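Long-range contacts in LPXTG cell wall surface protein (Streptococcus gordonii, PDB 4IGB), which is a cell-wall-anchored surface protein of a streptococcus and probably acts as an adhesin, seen here as its N-terminal N1 and N2 domains: residues M335-D340 against I391-A396; L343-L348 against I365-Q370. All coordinates share one frame; numbering follows the deposited sequence.

Contact 1: residues M335-D340 against I391-A396; sequences MVQKFD and ITYKTA
Tyr-393 reaches from strand 391-396 across to strand 335-338; CG, set anti to the carbonyl carbon (chi1 -51°), sends the ring toward Gln-337 and Phe-339. Its CB meets Phe-339 CZ at 3.8 Å, and CG and CD1 stay beside that same atom. Farther out, the ring lies under the aliphatic part of Gln-337, whose CG sits 3.5 Å from the ring centroid in a CH-pi contact, leaning toward Tyr-393 CZ. The opposite face is backed by Ile-391 CG2 of its own strand. At the tip, Tyr-393 OH gives its proton to a water at 2.8 Å, and that water donates in turn to Met-335 O. The axes of strands 335-338 and 391-396 come within 10.6 Å and run 21° from parallel, with no direct hydrogen bond between them, consistent with two layers of a beta sandwich in the N2 domain, a family of the adhesin clan. Phe-339 turns its edge to the Tyr-393 face in an offset edge-to-face pair, planes at 71°. Over one face of the Phe-339 ring lies Thr-395 CG2, 3.9 Å from the centroid, while Thr-395 OG1 bonds to Val-311 O. The amide of Gln-337, held by Asn-411, stands almost perpendicular to the tyrosine ring. At the other end Met-335 CG packs on Ile-391 CD1 at 3.8 Å.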
ATOM      1  N   MET B 335      -4.915 -21.377  -4.160  1.00 19.62           N
ATOM      2  CA  MET B 335      -4.999 -21.683  -2.750  1.00 19.02           C
ATOM      3  C   MET B 335      -3.904 -22.696  -2.487  1.00 25.45           C
ATOM      4  O   MET B 335      -3.804 -23.706  -3.192  1.00 16.93           O
ATOM      5  CB  MET B 335      -6.361 -22.286  -2.402  1.00 18.17           C
ATOM      6  CG  MET B 335      -7.540 -21.388  -2.753  1.00 19.32           C
ATOM      7  SD  MET B 335      -7.811 -21.290  -4.525  1.00 21.86           S
ATOM      8  CE  MET B 335      -9.503 -20.642  -4.541  1.00 16.57           C
ATOM      9  N   VAL B 336      -3.083 -22.407  -1.485  1.00 18.80           N
ATOM     10  CA  VAL B 336      -1.910 -23.208  -1.179  1.00 19.39           C
ATOM     11  C   VAL B 336      -2.118 -23.883   0.158  1.00 20.06           C
ATOM     12  O   VAL B 336      -2.280 -23.208   1.175  1.00 20.58           O
ATOM     13  CB  VAL B 336      -0.641 -22.335  -1.049  1.00 27.91           C
ATOM     14  CG1 VAL B 336       0.545 -23.186  -0.618  1.00 22.46           C
ATOM     15  CG2 VAL B 336      -0.327 -21.621  -2.351  1.00 18.64           C
ATOM     16  N   GLN B 337      -2.125 -25.210   0.148  1.00 19.46           N
ATOM     17  CA  GLN B 337      -2.160 -26.000   1.374  1.00 23.25           C
ATOM     18  C   GLN B 337      -0.776 -26.580   1.634  1.00 30.05           C
ATOM     19  O   GLN B 337      -0.004 -26.826   0.703  1.00 24.75           O
ATOM     20  CB  GLN B 337      -3.144 -27.165   1.238  1.00 23.93           C
ATOM     21  CG  GLN B 337      -4.408 -27.041   2.048  1.00 30.16           C
ATOM     22  CD  GLN B 337      -4.204 -27.121   3.561  1.00 30.81           C
ATOM     23  OE1 GLN B 337      -3.083 -27.031   4.066  1.00 30.97           O
ATOM     24  NE2 GLN B 337      -5.309 -27.287   4.293  1.00 22.42           N
ATOM     25  N   LYS B 338      -0.455 -26.811   2.898  1.00 22.36           N
ATOM     26  CA  LYS B 338       0.734 -27.592   3.202  1.00 25.56           C
ATOM     27  C   LYS B 338       0.426 -28.447   4.410  1.00 26.37           C
ATOM     28  O   LYS B 338       0.007 -27.949   5.447  1.00 25.54           O
ATOM     29  CB  LYS B 338       1.954 -26.700   3.452  1.00 27.60           C
ATOM     30  CG  LYS B 338       3.238 -27.495   3.686  1.00 43.23           C
ATOM     31  CD  LYS B 338       4.440 -26.579   3.914  1.00 45.98           C
ATOM     32  CE  LYS B 338       5.697 -27.380   4.227  1.00 57.50           C
ATOM     33  NZ  LYS B 338       6.713 -26.536   4.930  1.00 60.22           N
ATOM     34  N   PHE B 339       0.613 -29.746   4.265  1.00 26.30           N
ATOM     35  CA  PHE B 339       0.162 -30.669   5.296  1.00 24.12           C
ATOM     36  C   PHE B 339       1.271 -31.125   6.213  1.00 25.11           C
ATOM     37  O   PHE B 339       2.365 -31.456   5.761  1.00 21.58           O
ATOM     38  CB  PHE B 339      -0.505 -31.880   4.648  1.00 18.88           C
ATOM     39  CG  PHE B 339      -1.736 -31.526   3.856  1.00 30.54           C
ATOM     40  CD1 PHE B 339      -2.908 -31.156   4.502  1.00 26.34           C
ATOM     41  CD2 PHE B 339      -1.718 -31.549   2.469  1.00 22.27           C
ATOM     42  CE1 PHE B 339      -4.042 -30.829   3.772  1.00 26.21           C
ATOM     43  CE2 PHE B 339      -2.844 -31.226   1.745  1.00 22.74           C
ATOM     44  CZ  PHE B 339      -4.008 -30.867   2.402  1.00 17.80           C
ATOM     45  N   ASP B 340       0.975 -31.144   7.507  1.00 25.63           N
ATOM     46  CA  ASP B 340       1.883 -31.724   8.485  1.00 27.94           C
ATOM     47  C   ASP B 340       2.410 -33.064   7.955  1.00 35.49           C
ATOM     48  O   ASP B 340       1.662 -33.847   7.360  1.00 25.88           O
ATOM     49  CB  ASP B 340       1.148 -31.900   9.818  1.00 24.72           C
ATOM     50  CG  ASP B 340       2.063 -32.343  10.944  1.00 37.18           C
ATOM     51  OD1 ASP B 340       2.167 -31.617  11.955  1.00 31.84           O
ATOM     52  OD2 ASP B 340       2.659 -33.431  10.831  1.00 36.67           O
ATOM     53  N   ILE B 391     -12.932 -25.564  -0.753  1.00 22.27           N
ATOM     54  CA  ILE B 391     -12.085 -26.700  -1.084  1.00 21.89           C
ATOM     55  C   ILE B 391     -12.040 -27.651   0.086  1.00 26.01           C
ATOM     56  O   ILE B 391     -11.726 -27.253   1.212  1.00 23.80           O
ATOM     57  CB  ILE B 391     -10.655 -26.277  -1.431  1.00 28.14           C
ATOM     58  CG1 ILE B 391     -10.664 -25.242  -2.552  1.00 14.58           C
ATOM     59  CG2 ILE B 391      -9.813 -27.497  -1.773  1.00 16.92           C
ATOM     60  CD1 ILE B 391      -9.306 -24.742  -2.898  1.00 14.76           C
ATOM     61  N   THR B 392     -12.355 -28.912  -0.183  1.00 24.04           N
ATOM     62  CA  THR B 392     -12.330 -29.923   0.859  1.00 23.94           C
ATOM     63  C   THR B 392     -11.186 -30.908   0.617  1.00 23.90           C
ATOM     64  O   THR B 392     -11.160 -31.588  -0.399  1.00 23.58           O
ATOM     65  CB  THR B 392     -13.685 -30.647   0.925  1.00 25.72           C
ATOM     66  OG1 THR B 392     -14.711 -29.663   1.094  1.00 24.05           O
ATOM     67  CG2 THR B 392     -13.722 -31.610   2.097  1.00 25.08           C
ATOM     68  N   TYR B 393     -10.242 -30.967   1.553  1.00 22.80           N
ATOM     69  CA  TYR B 393      -9.067 -31.821   1.413  1.00 21.68           C
ATOM     70  C   TYR B 393      -9.179 -33.046   2.298  1.00 23.49           C
ATOM     71  O   TYR B 393      -9.311 -32.933   3.520  1.00 27.52           O
ATOM     72  CB  TYR B 393      -7.800 -31.075   1.829  1.00 22.12           C
ATOM     73  CG  TYR B 393      -7.580 -29.714   1.188  1.00 25.62           C
ATOM     74  CD1 TYR B 393      -6.772 -29.575   0.069  1.00 19.90           C
ATOM     75  CD2 TYR B 393      -8.135 -28.562   1.741  1.00 28.88           C
ATOM     76  CE1 TYR B 393      -6.533 -28.334  -0.489  1.00 23.75           C
ATOM     77  CE2 TYR B 393      -7.898 -27.310   1.181  1.00 23.69           C
ATOM     78  CZ  TYR B 393      -7.100 -27.205   0.070  1.00 20.60           C
ATOM     79  OH  TYR B 393      -6.858 -25.969  -0.493  1.00 17.96           O
ATOM     80  N   LYS B 394      -9.111 -34.218   1.689  1.00 20.74           N
ATOM     81  CA  LYS B 394      -9.076 -35.454   2.444  1.00 25.76           C
ATOM     82  C   LYS B 394      -7.625 -35.869   2.668  1.00 24.50           C
ATOM     83  O   LYS B 394      -6.857 -35.999   1.715  1.00 23.21           O
ATOM     84  CB  LYS B 394      -9.822 -36.559   1.684  1.00 30.47           C
ATOM     85  CG  LYS B 394     -11.332 -36.370   1.617  1.00 33.57           C
ATOM     86  CD  LYS B 394     -11.994 -37.521   0.856  1.00 49.46           C
ATOM     87  CE  LYS B 394     -13.516 -37.432   0.906  1.00 58.16           C
ATOM     88  NZ  LYS B 394     -14.173 -38.501   0.097  1.00 58.88           N
ATOM     89  N   THR B 395      -7.252 -36.054   3.931  1.00 26.30           N
ATOM     90  CA  THR B 395      -5.947 -36.621   4.263  1.00 24.02           C
ATOM     91  C   THR B 395      -6.129 -37.744   5.280  1.00 39.55           C
ATOM     92  O   THR B 395      -7.233 -37.960   5.797  1.00 30.24           O
ATOM     93  CB  THR B 395      -4.990 -35.575   4.880  1.00 15.50           C
ATOM     94  OG1 THR B 395      -5.421 -35.257   6.205  1.00 23.82           O
ATOM     95  CG2 THR B 395      -4.947 -34.310   4.050  1.00 23.63           C
ATOM     96  N   ALA B 396      -5.041 -38.458   5.574  1.00 29.47           N
ATOM     97  CA  ALA B 396      -5.051 -39.435   6.660  1.00 31.79           C
ATOM     98  C   ALA B 396      -3.660 -39.554   7.275  1.00 27.04           C
ATOM     99  O   ALA B 396      -2.667 -39.525   6.569  1.00 24.54           O
ATOM    100  CB  ALA B 396      -5.554 -40.792   6.167  1.00 26.22           C
TER
HETATM  101  O   HOH W   1      -4.636 -26.120  -2.202  1.00 20.16           O

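Contact 2: residues L343-L348 against I365-Q370; sequences LDYKEL and IEKTGQ
Gln-370 NE2 is shared by two backbone oxygens, giving a hydrogen bond to Leu-343 O at 3.0 Å across the contact and another to Phe-339 O. The bond to Leu-343 O is fairly straight, 161° at the hydrogen, and the acceptor lies close to the amide plane of Gln-370. A bend at chi2 (-67°) turns the glutamine end back toward strand 343-348. On the other side of the amide, Gln-370 OE1 takes a proton from a water that also accepts from Tyr-345 N, 2.8 Å from each; a second water lies between OE1 and Asp-344 OD1, with too few protons for all the acceptors around it. Beyond this polar end the axes of strands 343-348 and 365-368, running antiparallel, approach to 10.3 Å, so the strands meet through side chains, with Val-372 of strand 371-376 also touching Tyr-345, Leu-348 and Lys-367. Tyr-345 and the extended Lys-367 slide past each other in opposite directions; Lys-367 CE comes within 3.8 Å of Tyr-345 CD2, obliquely to the ring. The lysine then bends at chi4, and its NZ bonds to Gly-369 O at 2.6 Å, tying the side chain to the turn that follows its own strand. Leu-348 and Ile-365 meet tip to tip, CD1 to CD1 at 3.8 Å. Strand 343-348 carries a classic beta bulge at Lys-346 and Glu-347, both opposite Lys-394. The contact thus joins two strands of the N2 domain at its surface through an apolar end and a polar one, and the amide, with partners on both its nitrogen and its oxygen, is probably fixed in its rotation.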
ATOM      1  N   LEU B 343       0.772 -36.506   7.937  1.00 22.12           N
ATOM      2  CA  LEU B 343      -0.415 -36.717   7.119  1.00 31.10           C
ATOM      3  C   LEU B 343      -0.053 -37.078   5.690  1.00 25.89           C
ATOM      4  O   LEU B 343       0.892 -36.527   5.124  1.00 27.23           O
ATOM      5  CB  LEU B 343      -1.275 -35.452   7.086  1.00 23.92           C
ATOM      6  CG  LEU B 343      -1.981 -34.958   8.348  1.00 26.16           C
ATOM      7  CD1 LEU B 343      -2.717 -33.642   8.027  1.00 25.72           C
ATOM      8  CD2 LEU B 343      -2.948 -36.003   8.923  1.00 17.41           C
ATOM      9  N   ASP B 344      -0.811 -38.000   5.107  1.00 21.94           N
ATOM     10  CA  ASP B 344      -0.766 -38.218   3.668  1.00 25.14           C
ATOM     11  C   ASP B 344      -1.965 -37.529   2.997  1.00 27.70           C
ATOM     12  O   ASP B 344      -3.117 -37.762   3.376  1.00 27.04           O
ATOM     13  CB  ASP B 344      -0.817 -39.712   3.340  1.00 24.46           C
ATOM     14  CG  ASP B 344       0.401 -40.472   3.843  1.00 38.58           C
ATOM     15  OD1 ASP B 344       1.478 -39.850   4.004  1.00 27.93           O
ATOM     16  OD2 ASP B 344       0.268 -41.696   4.081  1.00 35.10           O
ATOM     17  N   TYR B 345      -1.692 -36.705   1.994  1.00 26.44           N
ATOM     18  CA  TYR B 345      -2.744 -36.110   1.180  1.00 27.39           C
ATOM     19  C   TYR B 345      -3.419 -37.176   0.326  1.00 30.25           C
ATOM     20  O   TYR B 345      -2.748 -37.913  -0.389  1.00 31.49           O
ATOM     21  CB  TYR B 345      -2.168 -35.018   0.276  1.00 24.81           C
ATOM     22  CG  TYR B 345      -3.106 -34.590  -0.840  1.00 31.60           C
ATOM     23  CD1 TYR B 345      -4.226 -33.808  -0.573  1.00 25.96           C
ATOM     24  CD2 TYR B 345      -2.875 -34.977  -2.155  1.00 27.41           C
ATOM     25  CE1 TYR B 345      -5.094 -33.420  -1.591  1.00 24.35           C
ATOM     26  CE2 TYR B 345      -3.731 -34.597  -3.178  1.00 26.88           C
ATOM     27  CZ  TYR B 345      -4.839 -33.815  -2.890  1.00 31.52           C
ATOM     28  OH  TYR B 345      -5.691 -33.438  -3.904  1.00 31.35           O
ATOM     29  N   LYS B 346      -4.745 -37.246   0.383  1.00 24.44           N
ATOM     30  CA  LYS B 346      -5.487 -38.231  -0.409  1.00 36.72           C
ATOM     31  C   LYS B 346      -6.111 -37.653  -1.684  1.00 36.24           C
ATOM     32  O   LYS B 346      -5.804 -38.104  -2.787  1.00 33.78           O
ATOM     33  CB  LYS B 346      -6.546 -38.930   0.449  1.00 30.44           C
ATOM     34  CG  LYS B 346      -5.932 -39.843   1.493  1.00 39.16           C
ATOM     35  CD  LYS B 346      -6.941 -40.239   2.559  1.00 59.91           C
ATOM     36  CE  LYS B 346      -8.129 -41.024   2.006  1.00 70.15           C
ATOM     37  NZ  LYS B 346      -8.946 -41.541   3.139  1.00 65.38           N
ATOM     38  N   GLU B 347      -6.978 -36.655  -1.535  1.00 32.99           N
ATOM     39  CA  GLU B 347      -7.623 -36.021  -2.682  1.00 29.12           C
ATOM     40  C   GLU B 347      -8.361 -34.804  -2.182  1.00 27.53           C
ATOM     41  O   GLU B 347      -8.431 -34.579  -0.976  1.00 25.84           O
ATOM     42  CB  GLU B 347      -8.632 -36.977  -3.309  1.00 26.44           C
ATOM     43  CG  GLU B 347      -9.689 -37.394  -2.309  1.00 35.64           C
ATOM     44  CD  GLU B 347     -10.673 -38.406  -2.862  1.00 44.83           C
ATOM     45  OE1 GLU B 347     -10.301 -39.584  -2.992  1.00 52.72           O
ATOM     46  OE2 GLU B 347     -11.821 -38.026  -3.155  1.00 48.04           O
ATOM     47  N   LEU B 348      -8.924 -34.027  -3.100  1.00 24.00           N
ATOM     48  CA  LEU B 348      -9.716 -32.857  -2.719  1.00 26.54           C
ATOM     49  C   LEU B 348     -10.816 -32.582  -3.734  1.00 28.63           C
ATOM     50  O   LEU B 348     -10.746 -33.041  -4.875  1.00 25.34           O
ATOM     51  CB  LEU B 348      -8.823 -31.614  -2.615  1.00 20.81           C
ATOM     52  CG  LEU B 348      -8.202 -31.144  -3.926  1.00 18.41           C
ATOM     53  CD1 LEU B 348      -9.211 -30.371  -4.772  1.00 26.43           C
ATOM     54  CD2 LEU B 348      -6.996 -30.267  -3.643  1.00 22.48           C
ATOM     55  N   ILE B 365      -4.497 -28.840 -10.091  1.00 27.90           N
ATOM     56  CA  ILE B 365      -3.936 -29.202  -8.808  1.00 27.50           C
ATOM     57  C   ILE B 365      -2.466 -29.493  -9.005  1.00 36.24           C
ATOM     58  O   ILE B 365      -2.088 -30.290  -9.863  1.00 33.88           O
ATOM     59  CB  ILE B 365      -4.587 -30.463  -8.241  1.00 27.95           C
ATOM     60  CG1 ILE B 365      -6.060 -30.221  -7.908  1.00 19.60           C
ATOM     61  CG2 ILE B 365      -3.838 -30.932  -7.007  1.00 22.40           C
ATOM     62  CD1 ILE B 365      -6.756 -31.476  -7.420  1.00 23.67           C
ATOM     63  N   GLU B 366      -1.638 -28.829  -8.216  1.00 28.78           N
ATOM     64  CA  GLU B 366      -0.209 -29.052  -8.260  1.00 23.99           C
ATOM     65  C   GLU B 366       0.218 -29.562  -6.901  1.00 36.88           C
ATOM     66  O   GLU B 366      -0.093 -28.947  -5.876  1.00 35.85           O
ATOM     67  CB  GLU B 366       0.512 -27.752  -8.592  1.00 33.80           C
ATOM     68  CG  GLU B 366       2.020 -27.840  -8.422  1.00 62.98           C
ATOM     69  CD  GLU B 366       2.715 -26.556  -8.805  1.00 76.49           C
ATOM     70  OE1 GLU B 366       2.389 -26.002  -9.877  1.00 79.97           O
ATOM     71  OE2 GLU B 366       3.574 -26.098  -8.028  1.00 75.60           O
ATOM     72  N   LYS B 367       0.903 -30.701  -6.886  1.00 25.98           N
ATOM     73  CA  LYS B 367       1.409 -31.252  -5.641  1.00 26.90           C
ATOM     74  C   LYS B 367       2.935 -31.314  -5.653  1.00 36.56           C
ATOM     75  O   LYS B 367       3.542 -31.870  -6.575  1.00 33.22           O
ATOM     76  CB  LYS B 367       0.825 -32.648  -5.383  1.00 27.57           C
ATOM     77  CG  LYS B 367       1.227 -33.244  -4.038  1.00 32.51           C
ATOM     78  CD  LYS B 367       0.577 -34.594  -3.803  1.00 32.98           C
ATOM     79  CE  LYS B 367       0.943 -35.157  -2.432  1.00 38.06           C
ATOM     80  NZ  LYS B 367       2.409 -35.461  -2.327  1.00 37.50           N
ATOM     81  N   THR B 368       3.553 -30.736  -4.630  1.00 29.79           N
ATOM     82  CA  THR B 368       4.984 -30.896  -4.422  1.00 29.03           C
ATOM     83  C   THR B 368       5.232 -31.317  -2.985  1.00 35.71           C
ATOM     84  O   THR B 368       5.153 -30.496  -2.073  1.00 31.15           O
ATOM     85  CB  THR B 368       5.759 -29.601  -4.709  1.00 38.65           C
ATOM     86  OG1 THR B 368       5.431 -29.126  -6.019  1.00 41.13           O
ATOM     87  CG2 THR B 368       7.254 -29.860  -4.640  1.00 42.09           C
ATOM     88  N   GLY B 369       5.530 -32.599  -2.783  1.00 33.46           N
ATOM     89  CA  GLY B 369       5.714 -33.123  -1.444  1.00 30.07           C
ATOM     90  C   GLY B 369       4.440 -32.978  -0.633  1.00 32.17           C
ATOM     91  O   GLY B 369       3.382 -33.464  -1.038  1.00 29.42           O
ATOM     92  N   GLN B 370       4.547 -32.301   0.505  1.00 24.22           N
ATOM     93  CA  GLN B 370       3.408 -32.012   1.372  1.00 24.83           C
ATOM     94  C   GLN B 370       2.602 -30.763   0.963  1.00 31.44           C
ATOM     95  O   GLN B 370       1.565 -30.466   1.555  1.00 24.01           O
ATOM     96  CB  GLN B 370       3.883 -31.881   2.821  1.00 29.46           C
ATOM     97  CG  GLN B 370       4.411 -33.200   3.406  1.00 24.25           C
ATOM     98  CD  GLN B 370       3.309 -34.238   3.578  1.00 28.39           C
ATOM     99  OE1 GLN B 370       3.146 -35.129   2.743  1.00 25.80           O
ATOM    100  NE2 GLN B 370       2.560 -34.134   4.668  1.00 21.97           N
TER
HETATM  101  O   HOH W   2       3.147 -37.935   3.206  1.00 27.50           O
HETATM  102  O   HOH W   3       0.993 -36.122   1.240  1.00 23.72           O

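How the contacts relate
Contacts 1 and 2 lie in the N2 domain, the C-terminal part of this chain, with centres about 7 Å apart. Along the chain the order is 335-340, 343-348, 365-370 and 391-396, so both segments of contact 2 fall between those of contact 1. Strands 343-352 and 389-397 are antiparallel neighbours, joined by backbone bonds at Lys-394, while 371-376 pairs with both 333-338 and 363-368. Each contact therefore spans from the pair 343-352/389-397 to strands flanking 371-376: contact 1 in the buried interior, contact 2 nearer the surface. Together they pack two layers of one domain against each other; the sodium site of Asp-198, Asp-200 and Thr-248 belongs to the N-terminal domain instead.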